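Local coordinates for conserved hypothetical protein (Bacteroides thetaiotaomicron, PDB 2FB6) that is of unknown function but folds as a small alpha/beta protein whose parallel sheet is flanked by helices, at residues 88-92 and 93-97. Sequence-based numbering, arbitrary orientation.
Sequences SIITN and LGITV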
ATOM      1  N   SER A  88      -5.348  -8.315  13.212  1.00 16.96           N
ATOM      2  CA  SER A  88      -4.204  -8.479  14.108  0.60 17.57           C
ATOM      3  C   SER A  88      -2.931  -8.783  13.313  1.00 17.11           C
ATOM      4  O   SER A  88      -1.881  -8.210  13.583  1.00 18.02           O
ATOM      5  CB  SER A  88      -4.472  -9.581  15.149  0.60 17.91           C
ATOM      6  OG  SER A  88      -4.603 -10.857  14.536  0.60 20.71           O
ATOM      7  N   ILE A  89      -3.044  -9.671  12.324  1.00 16.84           N
ATOM      8  CA  ILE A  89      -1.902 -10.050  11.485  1.00 16.44           C
ATOM      9  C   ILE A  89      -1.376  -8.816  10.740  1.00 15.29           C
ATOM     10  O   ILE A  89      -0.174  -8.545  10.722  1.00 15.47           O
ATOM     11  CB  ILE A  89      -2.296 -11.169  10.475  1.00 16.35           C
ATOM     12  CG1 ILE A  89      -2.618 -12.476  11.213  1.00 17.78           C
ATOM     13  CG2 ILE A  89      -1.173 -11.423   9.459  1.00 17.72           C
ATOM     14  CD1 ILE A  89      -3.350 -13.483  10.328  1.00 18.44           C
ATOM     15  N   ILE A  90      -2.293  -8.052  10.151  1.00 14.28           N
ATOM     16  CA  ILE A  90      -1.913  -6.903   9.337  1.00 14.00           C
ATOM     17  C   ILE A  90      -1.274  -5.807  10.199  1.00 14.21           C
ATOM     18  O   ILE A  90      -0.218  -5.276   9.844  1.00 14.37           O
ATOM     19  CB  ILE A  90      -3.130  -6.386   8.534  1.00 13.00           C
ATOM     20  CG1 ILE A  90      -3.616  -7.436   7.510  1.00 12.93           C
ATOM     21  CG2 ILE A  90      -2.835  -5.056   7.845  1.00 13.25           C
ATOM     22  CD1 ILE A  90      -2.602  -7.865   6.455  1.00 13.34           C
ATOM     23  N   THR A  91      -1.880  -5.510  11.353  1.00 14.93           N
ATOM     24  CA  THR A  91      -1.350  -4.523  12.292  0.60 15.55           C
ATOM     25  C   THR A  91       0.048  -4.923  12.776  1.00 16.20           C
ATOM     26  O   THR A  91       0.950  -4.084  12.910  1.00 16.70           O
ATOM     27  CB  THR A  91      -2.325  -4.382  13.495  0.60 15.95           C
ATOM     28  OG1 THR A  91      -3.500  -3.668  13.079  0.60 16.26           O
ATOM     29  CG2 THR A  91      -1.680  -3.691  14.693  0.60 15.97           C
ATOM     30  N   ASN A  92       0.215  -6.222  13.045  1.00 16.89           N
ATOM     31  CA  ASN A  92       1.495  -6.754  13.528  0.60 17.35           C
ATOM     32  C   ASN A  92       2.635  -6.623  12.522  1.00 17.09           C
ATOM     33  O   ASN A  92       3.810  -6.647  12.904  1.00 18.18           O
ATOM     34  CB  ASN A  92       1.366  -8.220  13.958  0.60 17.47           C
ATOM     35  CG  ASN A  92       0.580  -8.396  15.251  0.60 19.02           C
ATOM     36  OD1 ASN A  92       0.314  -7.435  15.975  0.60 20.52           O
ATOM     37  ND2 ASN A  92       0.186  -9.637  15.532  0.60 20.19           N
ATOM     38  N   LEU A  93       2.289  -6.502  11.233  1.00 16.05           N
ATOM     39  CA  LEU A  93       3.296  -6.283  10.185  1.00 15.45           C
ATOM     40  C   LEU A  93       3.738  -4.830  10.126  1.00 15.49           C
ATOM     41  O   LEU A  93       4.691  -4.495   9.418  1.00 16.79           O
ATOM     42  CB  LEU A  93       2.771  -6.694   8.803  1.00 15.44           C
ATOM     43  CG  LEU A  93       2.504  -8.179   8.590  1.00 15.87           C
ATOM     44  CD1 LEU A  93       1.722  -8.384   7.319  1.00 16.60           C
ATOM     45  CD2 LEU A  93       3.834  -8.965   8.568  1.00 17.39           C
ATOM     46  N   GLY A  94       3.037  -3.963  10.853  1.00 15.26           N
ATOM     47  CA  GLY A  94       3.349  -2.547  10.843  1.00 14.86           C
ATOM     48  C   GLY A  94       2.527  -1.733   9.856  1.00 14.41           C
ATOM     49  O   GLY A  94       2.813  -0.554   9.606  1.00 14.47           O
ATOM     50  N   ILE A  95       1.495  -2.368   9.299  1.00 14.19           N
ATOM     51  CA  ILE A  95       0.552  -1.709   8.390  1.00 13.01           C
ATOM     52  C   ILE A  95      -0.517  -0.984   9.213  1.00 13.49           C
ATOM     53  O   ILE A  95      -1.001  -1.516  10.230  1.00 13.52           O
ATOM     54  CB  ILE A  95      -0.079  -2.759   7.440  1.00 13.19           C
ATOM     55  CG1 ILE A  95       0.991  -3.359   6.521  1.00 13.24           C
ATOM     56  CG2 ILE A  95      -1.209  -2.169   6.618  1.00 13.24           C
ATOM     57  CD1 ILE A  95       0.577  -4.688   5.888  1.00 13.71           C
ATOM     58  N   THR A  96      -0.880   0.219   8.764  1.00 12.87           N
ATOM     59  CA  THR A  96      -1.940   0.996   9.413  1.00 13.59           C
ATOM     60  C   THR A  96      -3.285   0.439   8.988  1.00 13.01           C
ATOM     61  O   THR A  96      -3.587   0.376   7.806  1.00 15.02           O
ATOM     62  CB  THR A  96      -1.863   2.498   9.040  1.00 13.95           C
ATOM     63  OG1 THR A  96      -0.626   3.029   9.521  1.00 17.05           O
ATOM     64  CG2 THR A  96      -3.046   3.288   9.657  1.00 15.00           C
ATOM     65  N   VAL A  97      -4.105   0.048   9.951  1.00 12.77           N
ATOM     66  CA  VAL A  97      -5.430  -0.439   9.627  1.00 12.77           C
ATOM     67  C   VAL A  97      -6.430   0.639  10.016  1.00 12.50           C
ATOM     68  O   VAL A  97      -6.460   1.075  11.170  1.00 13.03           O
ATOM     69  CB  VAL A  97      -5.733  -1.761  10.376  1.00 13.03           C
ATOM     70  CG1 VAL A  97      -7.173  -2.199  10.202  1.00 14.54           C
ATOM     71  CG2 VAL A  97      -4.785  -2.859   9.915  1.00 13.63           C
TER
HETATM   72  O   HOH W   1      -3.262  -0.559  12.582  1.00 28.58           O
HETATM   73  O   HOH W   2       0.656  -1.316  12.527  1.00 31.63           O
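The carbonyl oxygen I90 O is gripped by two backbone amides further along the chain: L93 N reaches it at 3.1 Å, and I95 N, weakly, at 3.4 Å. The N-H of L93 also makes a weak bond to I89 O. One residue on, G94 N bonds T91 O at 2.9 Å. The positive phi of G94, 95°, together with the bond from G94 N to T91 O and the weak one from I95 N to I90 O, defines a Schellman motif, and it turns the chain from helix 87-92 into edge strand 96-98 of the parallel sheet. A side chain at G94 would press on the carbonyl oxygen of L93, which explains the glycine.

Beneath the turn the contact is apolar. With chi1 of I90 at -65°, CG1 lies beside the backbone N, which leaves the branch methyl CG2 anti to it. The methyls closest to I90 CG2 are I95 CG2 at 3.5 Å, the two side chains running aslant, and V97 CG2 at 3.6 Å, where they cross at about a right angle. I95 CB also lies against I90 O. Replacing I95 by an alanine would probably cost I90 CG2 both I95 methyls, CG2 and the slightly more distant CD1, leaving it V97 CG2, and open a gap toward V54 and I64, which I95 also touches. I90 itself extends this packing to A76 and C81.

Solvent bridges the other side. One water donates to both T91 O and I95 O, at 2.8 Å each; a second accepts from V97 N at 2.8 Å. In the T91 conformer described here, one of two, the hydroxyl OG1 also hydrogen-bonds this second water, is held by A87 O one turn back, and lies beside V97 CG2.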